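Ribose-phosphate pyrophosphokinase (Thermus thermophilus, PDB 7PN0) catalyses the transfer of pyrophosphate from ATP to ribose 5-phosphate, giving phosphoribosyl pyrophosphate, the activated sugar used in nucleotide synthesis. Local coordinates at residues E229-L234 with A260-K265; T156-E161 with G211-I216; E20-P25 with A293-H298; S10-A15 with L24-S29. All blocks are in the same frame, centred on the assembly; numbering follows the deposited sequence.

Contact 1. Residues E229-L234 with A260-K265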
# COMPACT_ATOMS: atom_id res chain seq x y z
N GLU A 229 20.68 38.76 -16.87
CA GLU A 229 19.71 39.88 -16.82
C GLU A 229 20.00 40.72 -15.58
O GLU A 229 19.99 41.95 -15.66
CB GLU A 229 18.27 39.39 -16.69
CG GLU A 229 17.61 38.93 -17.97
CD GLU A 229 16.10 38.77 -17.85
OE1 GLU A 229 15.51 39.36 -16.93
OE2 GLU A 229 15.51 38.04 -18.67
N ALA A 230 20.18 40.06 -14.43
CA ALA A 230 20.39 40.76 -13.15
C ALA A 230 21.70 41.56 -13.24
O ALA A 230 21.72 42.73 -12.82
CB ALA A 230 20.41 39.78 -12.02
N VAL A 231 22.76 40.94 -13.75
CA VAL A 231 24.10 41.59 -13.82
C VAL A 231 23.98 42.81 -14.75
O VAL A 231 24.51 43.87 -14.37
CB VAL A 231 25.20 40.62 -14.30
CG1 VAL A 231 26.51 41.35 -14.53
CG2 VAL A 231 25.39 39.49 -13.30
N GLU A 232 23.35 42.64 -15.92
CA GLU A 232 23.20 43.76 -16.90
C GLU A 232 22.41 44.89 -16.24
O GLU A 232 22.86 46.05 -16.31
CB GLU A 232 22.50 43.29 -18.18
CG GLU A 232 23.38 42.52 -19.15
CD GLU A 232 22.74 42.37 -20.52
OE1 GLU A 232 21.64 42.93 -20.75
OE2 GLU A 232 23.33 41.69 -21.36
N ALA A 233 21.27 44.58 -15.60
CA ALA A 233 20.43 45.56 -14.88
C ALA A 233 21.28 46.31 -13.84
O ALA A 233 21.11 47.53 -13.72
CB ALA A 233 19.26 44.89 -14.20
N LEU A 234 22.12 45.58 -13.10
CA LEU A 234 22.89 46.13 -11.96
C LEU A 234 24.00 47.04 -12.49
O LEU A 234 24.24 48.10 -11.87
CB LEU A 234 23.47 44.97 -11.14
CG LEU A 234 22.55 44.45 -10.04
CD1 LEU A 234 23.01 43.07 -9.52
CD2 LEU A 234 22.46 45.45 -8.88
N ALA A 260 30.89 34.17 -19.67
CA ALA A 260 32.15 34.75 -20.24
C ALA A 260 31.85 36.15 -20.80
O ALA A 260 32.68 37.03 -20.60
CB ALA A 260 32.71 33.86 -21.30
N LYS A 261 30.69 36.35 -21.42
CA LYS A 261 30.28 37.59 -22.14
C LYS A 261 29.84 38.65 -21.12
O LYS A 261 30.07 39.84 -21.36
CB LYS A 261 29.10 37.34 -23.08
CG LYS A 261 29.45 37.03 -24.53
CD LYS A 261 28.32 37.34 -25.52
CE LYS A 261 28.79 37.94 -26.83
NZ LYS A 261 29.54 36.97 -27.66
N SER A 262 29.17 38.21 -20.05
CA SER A 262 28.66 39.08 -18.95
C SER A 262 29.83 39.76 -18.25
O SER A 262 30.91 39.19 -18.12
CB SER A 262 27.85 38.25 -17.96
OG SER A 262 27.48 38.99 -16.81
N PRO A 263 29.64 40.99 -17.74
CA PRO A 263 30.65 41.62 -16.89
C PRO A 263 30.75 41.01 -15.49
O PRO A 263 31.49 41.50 -14.68
CB PRO A 263 30.18 43.09 -16.79
CG PRO A 263 28.71 43.05 -17.10
CD PRO A 263 28.52 41.88 -18.05
N VAL A 264 29.96 39.97 -15.20
CA VAL A 264 30.00 39.34 -13.85
C VAL A 264 31.45 38.98 -13.50
O VAL A 264 32.13 38.39 -14.33
CB VAL A 264 29.05 38.12 -13.75
CG1 VAL A 264 29.50 36.98 -14.64
CG2 VAL A 264 28.85 37.69 -12.32
N LYS A 265 31.90 39.30 -12.30
CA LYS A 265 33.31 39.08 -11.93
C LYS A 265 33.57 37.59 -11.79
O LYS A 265 34.67 37.13 -12.13
CB LYS A 265 33.67 39.74 -10.60
CG LYS A 265 33.93 41.23 -10.73
CD LYS A 265 35.07 41.52 -11.70
CE LYS A 265 35.50 42.96 -11.69
NZ LYS A 265 36.80 43.10 -12.40

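Contact 2. Residues T156-E161 with G211-I216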
# COMPACT_ATOMS: atom_id res chain seq x y z
N THR A 156 34.94 35.51 2.05
CA THR A 156 36.38 35.34 1.72
C THR A 156 36.77 36.01 0.41
O THR A 156 37.97 35.99 0.11
CB THR A 156 36.81 33.88 1.70
OG1 THR A 156 36.21 33.25 0.59
CG2 THR A 156 36.48 33.20 3.00
N ARG A 157 35.83 36.56 -0.37
CA ARG A 157 36.10 36.98 -1.76
C ARG A 157 35.88 38.47 -2.00
O ARG A 157 36.46 38.98 -2.98
CB ARG A 157 35.22 36.23 -2.77
CG ARG A 157 35.88 34.97 -3.31
CD ARG A 157 36.77 35.09 -4.55
NE ARG A 157 37.16 36.44 -4.90
CZ ARG A 157 37.70 36.80 -6.06
NH1 ARG A 157 37.92 35.92 -7.02
NH2 ARG A 157 38.01 38.07 -6.24
N VAL A 158 34.97 39.10 -1.26
CA VAL A 158 34.47 40.45 -1.64
C VAL A 158 34.72 41.41 -0.49
O VAL A 158 34.85 41.00 0.67
CB VAL A 158 32.99 40.45 -2.09
CG1 VAL A 158 32.70 39.48 -3.23
CG2 VAL A 158 32.05 40.22 -0.92
N ASP A 159 34.74 42.68 -0.87
CA ASP A 159 34.84 43.85 0.02
C ASP A 159 33.51 44.04 0.74
O ASP A 159 32.61 44.75 0.21
CB ASP A 159 35.22 45.05 -0.84
CG ASP A 159 35.43 46.30 -0.03
OD1 ASP A 159 35.60 46.16 1.25
OD2 ASP A 159 35.42 47.39 -0.68
N LEU A 160 33.38 43.48 1.94
CA LEU A 160 32.11 43.54 2.68
C LEU A 160 31.78 44.99 3.06
O LEU A 160 30.57 45.28 3.20
CB LEU A 160 32.20 42.63 3.90
CG LEU A 160 32.20 41.13 3.58
CD1 LEU A 160 32.26 40.33 4.87
CD2 LEU A 160 30.99 40.72 2.74
N GLU A 161 32.79 45.88 3.20
CA GLU A 161 32.58 47.30 3.63
C GLU A 161 31.72 48.03 2.60
O GLU A 161 31.13 49.05 2.96
CB GLU A 161 33.87 48.12 3.76
CG GLU A 161 35.12 47.38 4.23
CD GLU A 161 34.95 46.47 5.43
OE1 GLU A 161 35.73 45.48 5.54
OE2 GLU A 161 34.04 46.74 6.26
N GLY A 211 28.05 52.23 -7.25
CA GLY A 211 29.46 52.11 -6.80
C GLY A 211 29.66 51.00 -5.78
O GLY A 211 30.75 50.95 -5.13
N LYS A 212 28.68 50.11 -5.63
CA LYS A 212 28.76 49.04 -4.60
C LYS A 212 29.11 47.73 -5.29
O LYS A 212 28.90 47.60 -6.52
CB LYS A 212 27.47 48.94 -3.77
CG LYS A 212 26.98 50.26 -3.18
CD LYS A 212 27.19 50.40 -1.69
CE LYS A 212 26.03 49.86 -0.87
NZ LYS A 212 26.00 50.45 0.49
N THR A 213 29.68 46.81 -4.52
CA THR A 213 29.89 45.41 -4.94
C THR A 213 28.57 44.68 -4.69
O THR A 213 28.21 44.50 -3.54
CB THR A 213 31.05 44.76 -4.17
OG1 THR A 213 32.19 45.52 -4.59
CG2 THR A 213 31.25 43.30 -4.51
N ALA A 214 27.83 44.41 -5.76
CA ALA A 214 26.52 43.73 -5.67
C ALA A 214 26.76 42.21 -5.63
O ALA A 214 27.52 41.68 -6.48
CB ALA A 214 25.67 44.13 -6.83
N LEU A 215 26.08 41.54 -4.71
CA LEU A 215 26.09 40.07 -4.57
C LEU A 215 24.72 39.53 -5.00
O LEU A 215 23.71 40.03 -4.48
CB LEU A 215 26.39 39.72 -3.11
CG LEU A 215 27.59 40.40 -2.48
CD1 LEU A 215 27.86 39.81 -1.12
CD2 LEU A 215 28.83 40.27 -3.38
N ILE A 216 24.67 38.55 -5.90
CA ILE A 216 23.37 37.86 -6.22
C ILE A 216 23.49 36.38 -5.89
O ILE A 216 24.59 35.77 -6.05
CB ILE A 216 22.89 38.14 -7.64
CG1 ILE A 216 23.77 37.49 -8.70
CG2 ILE A 216 22.75 39.65 -7.83
CD1 ILE A 216 23.37 37.79 -10.13

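Contact 3. Residues E20-P25 with A293-H298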
# COMPACT_ATOMS: atom_id res chain seq x y z
N GLU A 20 35.63 9.45 1.09
CA GLU A 20 36.98 9.79 1.60
C GLU A 20 36.84 10.62 2.88
O GLU A 20 37.52 10.24 3.86
CB GLU A 20 37.80 10.43 0.48
CG GLU A 20 38.28 9.40 -0.54
CD GLU A 20 38.89 9.91 -1.85
OE1 GLU A 20 39.27 9.05 -2.69
OE2 GLU A 20 39.00 11.16 -2.04
N ALA A 21 35.91 11.58 2.94
CA ALA A 21 35.66 12.44 4.10
C ALA A 21 35.12 11.57 5.24
O ALA A 21 35.38 11.93 6.38
CB ALA A 21 34.73 13.58 3.77
N LEU A 22 34.47 10.44 4.95
CA LEU A 22 33.98 9.50 6.02
C LEU A 22 35.11 8.53 6.42
O LEU A 22 34.88 7.74 7.29
CB LEU A 22 32.78 8.70 5.47
CG LEU A 22 31.48 9.49 5.22
CD1 LEU A 22 30.55 8.71 4.33
CD2 LEU A 22 30.80 9.82 6.52
N GLY A 23 36.25 8.53 5.72
CA GLY A 23 37.35 7.56 5.93
C GLY A 23 36.98 6.18 5.41
O GLY A 23 37.51 5.18 5.95
N LEU A 24 36.14 6.12 4.38
CA LEU A 24 35.57 4.85 3.85
C LEU A 24 35.90 4.75 2.38
O LEU A 24 36.07 5.75 1.72
CB LEU A 24 34.06 4.85 4.06
CG LEU A 24 33.59 4.75 5.49
CD1 LEU A 24 32.06 4.80 5.57
CD2 LEU A 24 34.11 3.48 6.13
N PRO A 25 36.00 3.54 1.81
CA PRO A 25 36.16 3.42 0.37
C PRO A 25 34.80 3.67 -0.29
O PRO A 25 33.78 3.54 0.36
CB PRO A 25 36.67 1.97 0.26
CG PRO A 25 35.92 1.26 1.37
CD PRO A 25 35.96 2.25 2.50
N ALA A 293 26.55 14.91 7.26
CA ALA A 293 25.11 14.54 7.33
C ALA A 293 24.97 13.01 7.31
O ALA A 293 24.24 12.43 8.16
CB ALA A 293 24.38 15.23 6.19
N ILE A 294 25.66 12.34 6.40
CA ILE A 294 25.57 10.86 6.28
C ILE A 294 26.05 10.26 7.60
O ILE A 294 25.34 9.37 8.13
CB ILE A 294 26.29 10.34 5.03
CG1 ILE A 294 25.55 10.74 3.76
CG2 ILE A 294 26.51 8.84 5.10
CD1 ILE A 294 26.36 10.59 2.49
N TRP A 295 27.18 10.74 8.13
CA TRP A 295 27.72 10.23 9.42
C TRP A 295 26.62 10.33 10.49
O TRP A 295 26.35 9.35 11.22
CB TRP A 295 29.01 10.97 9.80
CG TRP A 295 29.58 10.46 11.09
CD1 TRP A 295 29.70 11.13 12.27
CD2 TRP A 295 30.09 9.14 11.31
NE1 TRP A 295 30.27 10.32 13.21
CE2 TRP A 295 30.48 9.08 12.67
CE3 TRP A 295 30.20 7.98 10.52
CZ2 TRP A 295 30.99 7.91 13.24
CZ3 TRP A 295 30.69 6.82 11.09
CH2 TRP A 295 31.10 6.80 12.43
N ARG A 296 25.93 11.46 10.53
CA ARG A 296 24.93 11.74 11.59
C ARG A 296 23.65 10.94 11.33
O ARG A 296 23.10 10.41 12.28
CB ARG A 296 24.66 13.23 11.62
CG ARG A 296 25.87 13.96 12.16
CD ARG A 296 25.57 15.38 12.46
NE ARG A 296 26.83 16.04 12.80
CZ ARG A 296 26.90 17.15 13.49
NH1 ARG A 296 25.79 17.73 13.91
NH2 ARG A 296 28.07 17.70 13.76
N ILE A 297 23.24 10.78 10.08
CA ILE A 297 22.08 9.89 9.77
C ILE A 297 22.37 8.48 10.28
O ILE A 297 21.52 7.90 10.92
CB ILE A 297 21.78 9.90 8.25
CG1 ILE A 297 21.25 11.25 7.80
CG2 ILE A 297 20.82 8.80 7.88
CD1 ILE A 297 21.42 11.57 6.33
N HIS A 298 23.53 7.94 9.91
CA HIS A 298 24.05 6.60 10.30
C HIS A 298 24.10 6.43 11.83
O HIS A 298 23.72 5.35 12.31
CB HIS A 298 25.44 6.33 9.72
CG HIS A 298 25.92 4.95 9.99
ND1 HIS A 298 27.10 4.68 10.75
CD2 HIS A 298 25.37 3.77 9.72
CE1 HIS A 298 27.23 3.37 10.85
NE2 HIS A 298 26.19 2.79 10.23

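Contact 4. Residues S10-A15 with L24-S29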
# COMPACT_ATOMS: atom_id res chain seq x y z
N SER A 10 26.42 9.86 -12.42
CA SER A 10 26.19 11.33 -12.48
C SER A 10 27.35 12.11 -11.84
O SER A 10 27.74 13.13 -12.43
CB SER A 10 24.86 11.70 -11.85
OG SER A 10 24.89 11.48 -10.43
N ASN A 11 27.81 11.77 -10.65
CA ASN A 11 28.76 12.60 -9.88
C ASN A 11 29.68 11.73 -9.03
O ASN A 11 29.71 11.84 -7.79
CB ASN A 11 28.02 13.69 -9.11
CG ASN A 11 28.94 14.84 -8.75
OD1 ASN A 11 30.16 14.74 -8.91
ND2 ASN A 11 28.36 15.93 -8.27
N ARG A 12 30.39 10.82 -9.68
CA ARG A 12 31.29 9.88 -8.98
C ARG A 12 32.34 10.67 -8.20
O ARG A 12 32.63 10.34 -7.07
CB ARG A 12 31.91 8.92 -9.99
CG ARG A 12 32.75 7.84 -9.33
CD ARG A 12 33.33 6.91 -10.37
NE ARG A 12 34.36 6.06 -9.80
CZ ARG A 12 34.13 4.95 -9.11
NH1 ARG A 12 32.89 4.53 -8.89
NH2 ARG A 12 35.15 4.24 -8.65
N PRO A 13 32.89 11.78 -8.71
CA PRO A 13 33.85 12.58 -7.94
C PRO A 13 33.30 13.10 -6.60
O PRO A 13 34.01 13.04 -5.59
CB PRO A 13 34.20 13.72 -8.91
CG PRO A 13 34.02 13.06 -10.25
CD PRO A 13 32.71 12.31 -10.07
N LEU A 14 32.04 13.57 -6.57
CA LEU A 14 31.42 13.98 -5.30
C LEU A 14 31.26 12.76 -4.40
O LEU A 14 31.55 12.88 -3.21
CB LEU A 14 30.06 14.66 -5.52
CG LEU A 14 29.33 15.09 -4.26
CD1 LEU A 14 30.09 16.18 -3.53
CD2 LEU A 14 27.94 15.60 -4.62
N ALA A 15 30.76 11.64 -4.94
CA ALA A 15 30.54 10.41 -4.14
C ALA A 15 31.87 9.97 -3.52
O ALA A 15 31.91 9.61 -2.34
CB ALA A 15 29.95 9.32 -4.96
N LEU A 24 36.14 6.12 4.38
CA LEU A 24 35.57 4.85 3.85
C LEU A 24 35.90 4.75 2.38
O LEU A 24 36.07 5.75 1.72
CB LEU A 24 34.06 4.85 4.06
CG LEU A 24 33.59 4.75 5.49
CD1 LEU A 24 32.06 4.80 5.57
CD2 LEU A 24 34.11 3.48 6.13
N PRO A 25 36.00 3.54 1.81
CA PRO A 25 36.16 3.42 0.37
C PRO A 25 34.80 3.67 -0.29
O PRO A 25 33.78 3.54 0.36
CB PRO A 25 36.67 1.97 0.26
CG PRO A 25 35.92 1.26 1.37
CD PRO A 25 35.96 2.25 2.50
N LEU A 26 34.80 4.10 -1.54
CA LEU A 26 33.57 4.11 -2.36
C LEU A 26 33.23 2.68 -2.73
O LEU A 26 34.09 1.96 -3.32
CB LEU A 26 33.79 4.96 -3.61
CG LEU A 26 32.61 5.72 -4.22
CD1 LEU A 26 32.38 5.33 -5.65
CD2 LEU A 26 31.33 5.71 -3.42
N GLY A 27 32.05 2.21 -2.32
CA GLY A 27 31.60 0.85 -2.63
C GLY A 27 31.70 0.54 -4.11
O GLY A 27 31.56 1.45 -4.92
N LYS A 28 31.94 -0.72 -4.47
CA LYS A 28 32.12 -1.14 -5.87
C LYS A 28 30.76 -1.51 -6.46
O LYS A 28 30.09 -2.46 -5.97
CB LYS A 28 33.13 -2.30 -5.98
CG LYS A 28 34.58 -1.89 -5.74
CD LYS A 28 35.56 -3.08 -5.60
CE LYS A 28 36.10 -3.29 -4.19
NZ LYS A 28 35.14 -4.02 -3.30
N SER A 29 30.33 -0.78 -7.49
CA SER A 29 29.12 -1.17 -8.25
C SER A 29 29.36 -0.90 -9.72
O SER A 29 30.06 0.09 -10.02
CB SER A 29 27.90 -0.43 -7.78
OG SER A 29 28.13 0.97 -7.81

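Contact 1. Residues E229-L234 with A260-K265
V231 of helix 225-236 carries its whole side of this contact, turning its two methyl groups to S262, P263 and V264 in the chain that leaves helix 255-261. S262 is the first residue to depart from helical backbone angles. Its OG lies 3.4 Å from V231 CG1, a polar atom set against a methyl, yet the oxygen is engaged inside its own segment: with OG anti to the backbone N (chi1 173°) it points forward along the chain and accepts from V264 N at 3.1 Å, forming an ST turn. That bond helps satisfy a buried hydroxyl beside an aliphatic neighbour. P263 follows at the exposed margin, where its ring corner CG meets V231 CG1 at 3.8 Å. One residue on, V264 is buried again, and its side chain crosses that of V231 at about a right angle. Here V231 CG2 lies 3.9 Å from V264 CB and 4.0 Å from V264 CG2. CG1 of V231 thus faces S262 and P263 and also comes near V264 N, while CG2 packs on the V264 side chain. Beneath this packing runs the mixed sheet: V231 also rests on I216 of strand 213-218 and V242 of strand 241-246, while K265 pairs through its backbone with V242 as the chain enters the sheet as strand 266-270, next to strand 241-246.

Contact 2. Residues T156-E161 with G211-I216
V158 has chi1 -55°, which sets CG1 anti to its carbonyl carbon and CG2 between the backbone N and that carbon, and in this pose both methyls reach one branch of L215. On the strand, OG1 of T213 is anti to the carbonyl carbon (chi1 -64°), which leaves CG2 anti to the backbone N and turned to V158. L215 presents CD2 to the valine. The resulting contact is aliphatic throughout. V158 CG1 and L215 CD2 are 4.0 Å apart, and V158 CG2 stands 4.1 Å from the same L215 CD2, so the leucine methyl is met by both prongs of the valine. The two side chains lie obliquely to each other. Two residues back along the strand, T213 CG2 touches the branch point, V158 CB, at 4.1 Å. T213 and L215 belong to one face of the strand, and V158 spans the step between them. The hydroxyl of T213 is engaged by E241 OE2, which satisfies this buried polar atom away from the valine. In the connection that follows V158, E161 N makes a weak bond to D159 OD1 at 3.4 Å.

The segment 156-161 leads from helix 147-157 to strand 163-167, which is parallel to strand 213-218 and next to it in the mixed sheet, T213 making backbone bonds to N162 and V164. Y243 of strand 241-246 touches both V158 and T213, L185 packs on L215, and A214 and I216 turn to helix 225-236.

Contact 3. Residues E20-P25 with A293-H298
L22, next in sequence to helix 12-21, reaches helix 287-299 with the two methyls of its isobutyl group, each of which meets a different residue. Against I294 the leucine side chain crosses at about a right angle, and L22 CD1 comes to 4.1 Å from I294 CG2. Against W295 it runs obliquely: L22 CD2 lies 3.9 Å from W295 CB and 4.1 Å from W295 N, so the methyl settles beside the root of the tryptophan and its backbone, and approaches the indole at a slant. The tryptophan has CG anti to its backbone N (chi1 -179°), a pose that carries the large ring on past CB, on the side of L22. I294 is the buried member of the group. Its CG2 points to L22, and elsewhere its side chain packs on L3, F53 and L124 of the parallel sheet. W295 is more exposed, though it too touches L3. The leucine bridges these two neighbouring residues of one helical turn, and dispersion is what joins it to them.

G23, directly after the leucine, is the first residue to leave helical backbone angles, with a positive phi (73°), and G23 N bonds to E20 O at 2.8 Å. This is a Schellman motif, in which the chain turns out of the helix toward strand 29-33. The arrangement brings helix 287-299, from near the C-terminus, back onto the N-terminal domain, beside strands 3-7, 51-55 and 122-126, in keeping with the two related alpha/beta domains of PRPP synthetases.

Contact 4. Residues S10-A15 with L24-S29
R12 and A15, one helical turn apart on helix 12-21, receive the two methyls of L26 from the loop that follows the helix. The arginine leaves its helix with CG anti to the backbone N (chi1 -175°); its chain, extended to NE, carries the guanidinium out to the leucine, and the turn about its last torsion helps set which face meets it. L26 CD1 sits over one face of that flat group, 3.4 Å from R12 NH1 and 3.9 Å from R12 CZ. The other branch turns to the helix itself, where L26 CD2 stands 4.2 Å from A15 CB and 4.1 Å from A15 O. In L26, chi1 (-149°) is moderately off a staggered value and chi2 (-122°) close to eclipsed, an unusual conformation that sets CD1 at the arginine and CD2 at the alanine. Ahead of R12, N11 caps the helix: its OD1 accepts from L14 N at 3.2 Å, the donor lying well above the carbonyl plane. I5 of strand 3-7 also packs on L26. Chemically, the methyl lies over the face of a cationic group, off the plane of its N-H bonds, so the contact need not compete with bonding at the rim.

Contacts 3 and 4 lie close together, their centres 12 Å apart, and share L24 and P25 as well as helix 12-21; contact 4 closes that helix on its following loop, and contact 3 fastens its end to helix 287-299. Contacts 1 and 2 lie 15 Å apart, centre to centre, about the mixed sheet and touch through L234 and A230 on I216. Between the pairs the centres are 35 to 39 Å apart. Along the chain contact 4 closes before contact 2 opens, contact 2 before contact 1, and contact 3 encloses both 1 and 2. The chain thus passes from the parallel sheet to the mixed one and returns with its last helix.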